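Local structure of 16S rRNA methyltransferase (Streptomyces sp. DSM 40477, 3MQ2) at residues R24-V34 against L96-L105; G35-Y43 against R63-A71. The protein methylates the N1 position of adenine 1408 in 16S ribosomal RNA with S-adenosyl-L-methionine as methyl donor, conferring resistance to kanamycin, neomycin and apramycin. One frame throughout, in Å; residues are numbered along the deposited sequence.

Contact 1: residues R24-V34 against L96-L105. With SAH (S-adenosyl-L-homocysteine), chain C.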
# COMPACT_ATOMS: atom_id res chain seq x y z
N ARG A 24 -0.88 -19.18 -0.01
CA ARG A 24 -0.26 -18.49 -1.14
C ARG A 24 0.01 -19.44 -2.29
O ARG A 24 -0.06 -19.04 -3.45
CB ARG A 24 1.08 -17.88 -0.73
CG ARG A 24 2.22 -18.80 -1.13
CD ARG A 24 3.55 -18.21 -0.84
NE ARG A 24 3.81 -17.02 -1.63
CZ ARG A 24 4.64 -16.07 -1.23
NH1 ARG A 24 5.27 -16.21 -0.07
NH2 ARG A 24 4.84 -15.00 -1.99
N SER A 25 0.33 -20.69 -1.98
CA SER A 25 0.77 -21.63 -3.01
C SER A 25 -0.34 -21.93 -4.01
O SER A 25 -0.09 -22.47 -5.09
CB SER A 25 1.29 -22.93 -2.38
OG SER A 25 0.27 -23.64 -1.71
N GLN A 26 -1.57 -21.55 -3.66
CA GLN A 26 -2.73 -21.80 -4.51
C GLN A 26 -2.96 -20.67 -5.51
O GLN A 26 -3.79 -20.79 -6.41
CB GLN A 26 -3.98 -21.98 -3.65
CG GLN A 26 -3.83 -23.02 -2.56
CD GLN A 26 -4.98 -23.00 -1.58
OE1 GLN A 26 -5.92 -22.22 -1.72
NE2 GLN A 26 -4.92 -23.87 -0.57
N TYR A 27 -2.22 -19.58 -5.35
CA TYR A 27 -2.40 -18.42 -6.22
C TYR A 27 -1.18 -18.16 -7.08
O TYR A 27 -0.09 -18.66 -6.81
CB TYR A 27 -2.80 -17.18 -5.40
CG TYR A 27 -4.13 -17.37 -4.71
CD1 TYR A 27 -5.31 -17.03 -5.35
CD2 TYR A 27 -4.22 -17.92 -3.44
CE1 TYR A 27 -6.53 -17.21 -4.75
CE2 TYR A 27 -5.45 -18.11 -2.82
CZ TYR A 27 -6.60 -17.75 -3.49
OH TYR A 27 -7.84 -17.92 -2.92
N ASP A 28 -1.37 -17.39 -8.15
CA ASP A 28 -0.31 -17.11 -9.10
C ASP A 28 0.72 -16.16 -8.53
O ASP A 28 1.91 -16.25 -8.83
CB ASP A 28 -0.89 -16.53 -10.39
CG ASP A 28 -1.65 -17.56 -11.20
OD1 ASP A 28 -1.49 -18.77 -10.93
OD2 ASP A 28 -2.41 -17.15 -12.11
N ASP A 29 0.27 -15.23 -7.70
CA ASP A 29 1.16 -14.19 -7.18
C ASP A 29 0.52 -13.51 -5.98
O ASP A 29 -0.65 -13.74 -5.68
CB ASP A 29 1.46 -13.17 -8.27
CG ASP A 29 2.78 -12.45 -8.06
OD1 ASP A 29 3.49 -12.75 -7.07
OD2 ASP A 29 3.10 -11.58 -8.90
N VAL A 30 1.29 -12.67 -5.31
CA VAL A 30 0.79 -11.96 -4.13
C VAL A 30 0.91 -10.46 -4.33
O VAL A 30 1.94 -9.97 -4.80
CB VAL A 30 1.55 -12.37 -2.85
CG1 VAL A 30 1.12 -11.52 -1.67
CG2 VAL A 30 1.35 -13.85 -2.55
N VAL A 31 -0.15 -9.73 -3.98
CA VAL A 31 -0.16 -8.27 -3.98
C VAL A 31 -0.27 -7.83 -2.53
O VAL A 31 -1.04 -8.42 -1.80
CB VAL A 31 -1.39 -7.73 -4.74
CG1 VAL A 31 -1.48 -6.21 -4.65
CG2 VAL A 31 -1.37 -8.18 -6.20
N LEU A 32 0.50 -6.83 -2.12
CA LEU A 32 0.47 -6.35 -0.74
C LEU A 32 0.12 -4.87 -0.70
O LEU A 32 0.76 -4.07 -1.38
CB LEU A 32 1.83 -6.56 -0.07
CG LEU A 32 1.99 -5.99 1.34
CD1 LEU A 32 1.06 -6.72 2.31
CD2 LEU A 32 3.42 -6.12 1.81
N ASP A 33 -0.89 -4.51 0.09
CA ASP A 33 -1.24 -3.10 0.30
C ASP A 33 -0.80 -2.71 1.71
O ASP A 33 -1.28 -3.29 2.68
CB ASP A 33 -2.75 -2.88 0.14
CG ASP A 33 -3.12 -1.40 0.07
OD1 ASP A 33 -2.28 -0.59 -0.36
OD2 ASP A 33 -4.26 -1.04 0.44
N VAL A 34 0.11 -1.75 1.82
CA VAL A 34 0.66 -1.32 3.10
C VAL A 34 -0.02 -0.04 3.57
O VAL A 34 -0.01 0.97 2.86
CB VAL A 34 2.19 -1.11 3.00
CG1 VAL A 34 2.75 -0.59 4.33
CG2 VAL A 34 2.87 -2.41 2.55
N LEU A 96 6.29 -11.91 5.46
CA LEU A 96 5.91 -12.17 4.08
C LEU A 96 7.16 -12.31 3.23
O LEU A 96 8.18 -11.68 3.49
CB LEU A 96 5.04 -11.03 3.55
CG LEU A 96 3.67 -10.82 4.21
CD1 LEU A 96 3.13 -9.42 3.96
CD2 LEU A 96 2.69 -11.86 3.72
N SER A 97 7.08 -13.13 2.19
CA SER A 97 8.21 -13.24 1.28
C SER A 97 7.69 -13.36 -0.14
O SER A 97 6.60 -13.88 -0.37
CB SER A 97 9.05 -14.46 1.63
OG SER A 97 8.24 -15.62 1.63
N GLY A 98 8.48 -12.87 -1.09
CA GLY A 98 8.17 -13.01 -2.50
C GLY A 98 6.94 -12.28 -3.02
O GLY A 98 6.35 -12.69 -4.03
N VAL A 99 6.53 -11.22 -2.35
CA VAL A 99 5.43 -10.38 -2.86
C VAL A 99 5.78 -9.90 -4.27
O VAL A 99 6.93 -9.56 -4.54
CB VAL A 99 5.18 -9.18 -1.93
CG1 VAL A 99 4.21 -8.19 -2.58
CG2 VAL A 99 4.65 -9.65 -0.56
N GLY A 100 4.79 -9.88 -5.17
CA GLY A 100 5.03 -9.51 -6.56
C GLY A 100 4.58 -8.11 -6.96
O GLY A 100 4.97 -7.60 -8.01
N GLU A 101 3.76 -7.50 -6.12
CA GLU A 101 3.26 -6.15 -6.39
C GLU A 101 2.96 -5.51 -5.04
O GLU A 101 2.32 -6.12 -4.18
CB GLU A 101 2.01 -6.23 -7.26
CG GLU A 101 1.33 -4.88 -7.50
CD GLU A 101 0.32 -4.94 -8.63
OE1 GLU A 101 -0.53 -4.03 -8.72
OE2 GLU A 101 0.37 -5.90 -9.42
N LEU A 102 3.47 -4.30 -4.86
CA LEU A 102 3.37 -3.58 -3.59
C LEU A 102 2.69 -2.23 -3.81
O LEU A 102 3.09 -1.47 -4.69
CB LEU A 102 4.76 -3.36 -3.03
CG LEU A 102 4.84 -2.52 -1.76
CD1 LEU A 102 4.32 -3.34 -0.59
CD2 LEU A 102 6.29 -2.11 -1.52
N HIS A 103 1.65 -1.94 -3.02
CA HIS A 103 0.96 -0.65 -3.09
C HIS A 103 1.10 0.10 -1.77
O HIS A 103 0.99 -0.49 -0.70
CB HIS A 103 -0.54 -0.84 -3.36
CG HIS A 103 -0.85 -1.48 -4.68
ND1 HIS A 103 -2.14 -1.77 -5.07
CD2 HIS A 103 -0.04 -1.90 -5.68
CE1 HIS A 103 -2.11 -2.33 -6.27
NE2 HIS A 103 -0.85 -2.42 -6.66
N VAL A 104 1.37 1.40 -1.87
CA VAL A 104 1.31 2.27 -0.71
C VAL A 104 0.50 3.48 -1.13
O VAL A 104 1.00 4.33 -1.89
CB VAL A 104 2.70 2.75 -0.26
CG1 VAL A 104 2.56 3.68 0.99
CG2 VAL A 104 3.60 1.56 0.07
N LEU A 105 -0.75 3.57 -0.68
CA LEU A 105 -1.65 4.59 -1.23
C LEU A 105 -2.00 5.65 -0.21
O LEU A 105 -2.48 5.35 0.87
CB LEU A 105 -2.93 3.94 -1.77
CG LEU A 105 -2.78 2.78 -2.76
CD1 LEU A 105 -4.15 2.39 -3.30
CD2 LEU A 105 -1.86 3.16 -3.90
N SAH C . -4.35 3.46 1.74
CA SAH C . -5.61 3.69 2.43
CB SAH C . -5.40 4.44 3.74
CG SAH C . -4.44 5.62 3.65
SD SAH C . -4.53 6.67 5.12
C SAH C . -6.54 4.47 1.52
O SAH C . -7.71 4.69 1.84
OXT SAH C . -6.12 4.90 0.45
C5' SAH C . -2.88 6.06 5.56
C4' SAH C . -2.95 4.78 6.37
O4' SAH C . -1.63 4.35 6.66
C3' SAH C . -3.64 4.95 7.72
O3' SAH C . -4.64 3.97 7.86
C2' SAH C . -2.59 4.70 8.78
O2' SAH C . -3.12 3.95 9.86
C1' SAH C . -1.56 3.90 8.00
N9 SAH C . -0.19 4.05 8.49
C8 SAH C . 0.53 5.19 8.73
N7 SAH C . 1.77 4.83 9.15
C5 SAH C . 1.84 3.47 9.16
C6 SAH C . 2.84 2.57 9.49
N6 SAH C . 4.04 3.00 9.89
N1 SAH C . 2.59 1.22 9.38
C2 SAH C . 1.36 0.76 8.96
N3 SAH C . 0.36 1.65 8.64
C4 SAH C . 0.61 2.98 8.74
O HOH W 1 -1.98 1.77 0.97
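Strands 29-34 and 101-105 run parallel, their axes 4.8 Å apart at an angle of 16°, with Val-31, Leu-32 and Asp-33 paired to Glu-101, Leu-102 and His-103. They are adjacent inner strands of the seven-stranded sheet of a Rossmann-like class I methyltransferase, where its strand order 3-2-1-4-5-7-6 switches direction. The ladder zips from Leu-32 N to Glu-101 O, then from His-103 N to Leu-32 O and from Val-34 N to His-103 O, the last almost straight at 177°. One face carries branched aliphatic residues, suited to a dry core: Leu-32 and Leu-102 run alongside each other in the same direction, Leu-32 CD2 against Leu-102 CD1, which also reaches Val-34 CG2 at 3.6 Å. Leu-96 CD1 closes over both methyl ends of Leu-32. The other face is more polar. His-103 has Val-31 CG1 over one side of its ring and gives NE2 to Glu-101 OE1 at 2.6 Å, on the anti lone pair; Glu-101, with CG anti to its backbone N (chi1 175°), extends to meet it, while its OE2 pairs with Arg-52. At the N-terminal end, Ser-97 O lies in the guanidinium plane of Arg-24 and takes both NH1 and NH2, NH2 in the carbonyl plane and NH1 tilted from it, tying the end of helix 17-24 to the loop before strand 99-105; NH1 also meets Glu-21. Gly-100, at the corner of the chain, presents its bare CA to Asp-29 OD1, 3.6 Å off; that carboxylate is also paired with Arg-131. At the ligand end, a water lies within hydrogen-bonding distance of Asp-33 OD1 and Val-34 O and accepts from Leu-105 N at 2.7 Å; Asp-33 OD2 bonds to Thr-36 OG1, and Leu-105 O takes SAH N at 2.8 Å.

Contact 2: residues G35-Y43 against R63-A71. With SAH (S-adenosyl-L-homocysteine), chain C.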
# COMPACT_ATOMS: atom_id res chain seq x y z
N GLY A 35 -0.61 -0.06 4.77
CA GLY A 35 -1.35 1.09 5.26
C GLY A 35 -2.71 1.20 4.60
O GLY A 35 -3.08 2.25 4.09
N THR A 36 -3.47 0.11 4.64
CA THR A 36 -4.68 -0.03 3.83
C THR A 36 -5.90 0.71 4.38
O THR A 36 -6.91 0.89 3.67
CB THR A 36 -5.00 -1.53 3.63
OG1 THR A 36 -5.86 -1.71 2.50
CG2 THR A 36 -5.65 -2.10 4.89
N GLY A 37 -5.84 1.14 5.64
CA GLY A 37 -6.93 1.92 6.20
C GLY A 37 -8.19 1.09 6.28
O GLY A 37 -8.16 -0.01 6.83
N ASP A 38 -9.30 1.59 5.73
CA ASP A 38 -10.54 0.80 5.75
C ASP A 38 -10.55 -0.41 4.81
O ASP A 38 -11.47 -1.23 4.86
CB ASP A 38 -11.79 1.67 5.55
CG ASP A 38 -11.91 2.24 4.15
OD1 ASP A 38 -11.22 1.77 3.21
OD2 ASP A 38 -12.73 3.16 3.98
N GLY A 39 -9.53 -0.54 3.96
CA GLY A 39 -9.35 -1.76 3.18
C GLY A 39 -10.18 -1.89 1.91
O GLY A 39 -10.27 -2.98 1.33
N LYS A 40 -10.79 -0.80 1.47
CA LYS A 40 -11.63 -0.84 0.27
C LYS A 40 -10.82 -1.15 -0.99
O LYS A 40 -11.28 -1.87 -1.88
CB LYS A 40 -12.37 0.49 0.08
CG LYS A 40 -13.41 0.78 1.15
CD LYS A 40 -14.05 2.15 0.96
CE LYS A 40 -15.14 2.40 1.99
NZ LYS A 40 -16.25 1.41 1.89
N HIS A 41 -9.60 -0.62 -1.06
CA HIS A 41 -8.77 -0.81 -2.24
C HIS A 41 -8.40 -2.27 -2.49
O HIS A 41 -8.61 -2.79 -3.58
CB HIS A 41 -7.50 0.05 -2.14
CG HIS A 41 -6.44 -0.29 -3.14
ND1 HIS A 41 -6.61 -0.11 -4.50
CD2 HIS A 41 -5.21 -0.83 -2.99
CE1 HIS A 41 -5.53 -0.51 -5.13
NE2 HIS A 41 -4.66 -0.95 -4.24
N PRO A 42 -7.84 -2.95 -1.48
CA PRO A 42 -7.48 -4.35 -1.72
C PRO A 42 -8.69 -5.24 -1.96
O PRO A 42 -8.58 -6.27 -2.62
CB PRO A 42 -6.75 -4.76 -0.43
CG PRO A 42 -7.19 -3.75 0.61
CD PRO A 42 -7.38 -2.46 -0.17
N TYR A 43 -9.85 -4.85 -1.44
CA TYR A 43 -11.07 -5.60 -1.70
C TYR A 43 -11.35 -5.54 -3.20
O TYR A 43 -11.63 -6.56 -3.83
CB TYR A 43 -12.24 -5.03 -0.90
CG TYR A 43 -13.50 -5.86 -1.04
CD1 TYR A 43 -13.78 -6.87 -0.13
CD2 TYR A 43 -14.39 -5.63 -2.07
CE1 TYR A 43 -14.93 -7.64 -0.25
CE2 TYR A 43 -15.54 -6.40 -2.20
CZ TYR A 43 -15.80 -7.40 -1.29
OH TYR A 43 -16.95 -8.16 -1.41
N ARG A 63 -9.84 -0.01 11.87
CA ARG A 63 -10.22 0.54 10.56
C ARG A 63 -10.71 -0.55 9.62
O ARG A 63 -11.58 -0.31 8.78
CB ARG A 63 -9.05 1.26 9.90
CG ARG A 63 -8.53 2.49 10.63
CD ARG A 63 -9.56 3.60 10.72
NE ARG A 63 -10.12 3.99 9.42
CZ ARG A 63 -9.43 4.59 8.45
NH1 ARG A 63 -8.14 4.85 8.60
NH2 ARG A 63 -10.04 4.91 7.32
N MET A 64 -10.14 -1.73 9.75
CA MET A 64 -10.41 -2.83 8.83
C MET A 64 -11.61 -3.69 9.24
O MET A 64 -11.93 -4.67 8.57
CB MET A 64 -9.16 -3.71 8.72
CG MET A 64 -7.91 -2.96 8.19
SD MET A 64 -6.44 -4.02 8.11
CE MET A 64 -5.91 -4.01 9.83
N GLU A 65 -12.27 -3.33 10.34
CA GLU A 65 -13.32 -4.20 10.89
C GLU A 65 -14.40 -4.60 9.89
O GLU A 65 -14.60 -5.79 9.62
CB GLU A 65 -13.99 -3.58 12.11
CG GLU A 65 -15.14 -4.44 12.64
CD GLU A 65 -15.98 -3.73 13.69
OE1 GLU A 65 -15.45 -2.84 14.38
OE2 GLU A 65 -17.19 -4.07 13.81
N LYS A 66 -15.10 -3.61 9.35
CA LYS A 66 -16.24 -3.87 8.47
C LYS A 66 -15.88 -4.68 7.23
O LYS A 66 -16.52 -5.69 6.95
CB LYS A 66 -16.91 -2.56 8.04
CG LYS A 66 -18.00 -2.75 7.00
CD LYS A 66 -18.11 -1.53 6.09
CE LYS A 66 -18.98 -1.83 4.88
NZ LYS A 66 -18.45 -2.99 4.09
N ILE A 67 -14.87 -4.24 6.49
CA ILE A 67 -14.56 -4.87 5.21
C ILE A 67 -13.94 -6.26 5.39
O ILE A 67 -14.22 -7.17 4.61
CB ILE A 67 -13.69 -3.97 4.32
CG1 ILE A 67 -14.42 -2.65 4.07
CG2 ILE A 67 -13.41 -4.65 2.99
CD1 ILE A 67 -13.88 -1.86 2.90
N SER A 68 -13.13 -6.43 6.43
CA SER A 68 -12.52 -7.73 6.70
C SER A 68 -13.59 -8.77 7.08
O SER A 68 -13.48 -9.94 6.72
CB SER A 68 -11.41 -7.64 7.77
OG SER A 68 -11.93 -7.36 9.06
N ALA A 69 -14.63 -8.33 7.78
CA ALA A 69 -15.73 -9.21 8.14
C ALA A 69 -16.50 -9.63 6.89
O ALA A 69 -16.84 -10.80 6.72
CB ALA A 69 -16.67 -8.52 9.12
N LYS A 70 -16.74 -8.68 6.00
CA LYS A 70 -17.44 -8.95 4.75
C LYS A 70 -16.62 -9.91 3.88
O LYS A 70 -17.16 -10.86 3.32
CB LYS A 70 -17.69 -7.65 4.00
CG LYS A 70 -18.32 -7.82 2.63
CD LYS A 70 -18.71 -6.47 2.06
CE LYS A 70 -19.55 -6.62 0.80
NZ LYS A 70 -20.03 -5.30 0.32
N ALA A 71 -15.32 -9.67 3.80
CA ALA A 71 -14.45 -10.49 2.96
C ALA A 71 -14.36 -11.93 3.46
O ALA A 71 -14.07 -12.83 2.69
CB ALA A 71 -13.05 -9.87 2.86
N SAH C . -4.35 3.46 1.74
CA SAH C . -5.61 3.69 2.43
CB SAH C . -5.40 4.44 3.74
CG SAH C . -4.44 5.62 3.65
SD SAH C . -4.53 6.67 5.12
C SAH C . -6.54 4.47 1.52
O SAH C . -7.71 4.69 1.84
OXT SAH C . -6.12 4.90 0.45
C5' SAH C . -2.88 6.06 5.56
C4' SAH C . -2.95 4.78 6.37
O4' SAH C . -1.63 4.35 6.66
C3' SAH C . -3.64 4.95 7.72
O3' SAH C . -4.64 3.97 7.86
C2' SAH C . -2.59 4.70 8.78
O2' SAH C . -3.12 3.95 9.86
C1' SAH C . -1.56 3.90 8.00
N9 SAH C . -0.19 4.05 8.49
C8 SAH C . 0.53 5.19 8.73
N7 SAH C . 1.77 4.83 9.15
C5 SAH C . 1.84 3.47 9.16
C6 SAH C . 2.84 2.57 9.49
N6 SAH C . 4.04 3.00 9.89
N1 SAH C . 2.59 1.22 9.38
C2 SAH C . 1.36 0.76 8.96
N3 SAH C . 0.36 1.65 8.64
C4 SAH C . 0.61 2.98 8.74
O HOH W 2 -13.39 -1.68 6.82
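Where Thr-36 touches Met-64 and Gly-37 touches Arg-63, the glycine-rich loop after the first strand of a class I methyltransferase meets the residues leading into helix 65-71. Gly-35 opens the loop and offers its O to SAH N at 2.9 Å. Thr-36 meets Met-64 through its methyl, CG2 lying 3.8 Å from SD with the two side chains crossing at about a right angle; its hydroxyl is turned instead to Asp-33. Gly-35 and Gly-37 both have positive phi, and the ligand packs directly against this side-chain-free backbone, SAH O3' lying 3.5 Å from Gly-37 CA. Gly-37 O packs on CB of Arg-63 and CG of Met-64, while the guanidinium of Arg-63, folded back by bends at chi2 and chi3, lays one face over the Gly-37 to Asp-38 peptide. Asp-38 CA sends a C-H toward Arg-63 O at 3.4 Å. Its CG sits between backbone N and carbonyl carbon (chi1 69°), which lets OD1 take Lys-40 N in an Asx turn at the helix start. No direct hydrogen bond joins the segments, but a water donates to Asp-38 O and Arg-63 O and accepts from Ile-67 N. The aliphatic stem of Lys-40 crosses the CD1 end of Ile-67. Tyr-43 ends the walk: its CD1 touches Ile-67 CG2, Ala-71 CB comes at the ring edge, and its hydroxyl, OH 3.7 Å from Lys-70 CE, bonds to Gly-78 O. Helices 40-48 and 65-71 thus meet through Ile-67, beside Tyr-85 of strand 83-87, while Pro-42 rests on strand 52-58.

Strand 29-34 of contact 1 runs directly into the loop and helix of contact 2, and the centres of the two contacts lie about 16 Å apart. The joint is polar as well as covalent: His-103 ND1 and His-41 NE2 are 2.8 Å apart, a probable hydrogen bond. Packing adds to it, with Asp-33 OD2 on Pro-42 CD at 3.5 Å and Leu-105 CD1 on His-41 CD2 at 3.4 Å, so helix 40-48 sits on the polar side of the strand pair. SAH bridges the two, its amino nitrogen bonded to a carbonyl from each contact. Asp-58, Ala-90, Glu-91 and Ser-110 add further hydrogen bonds to the ligand at this end of the sheet.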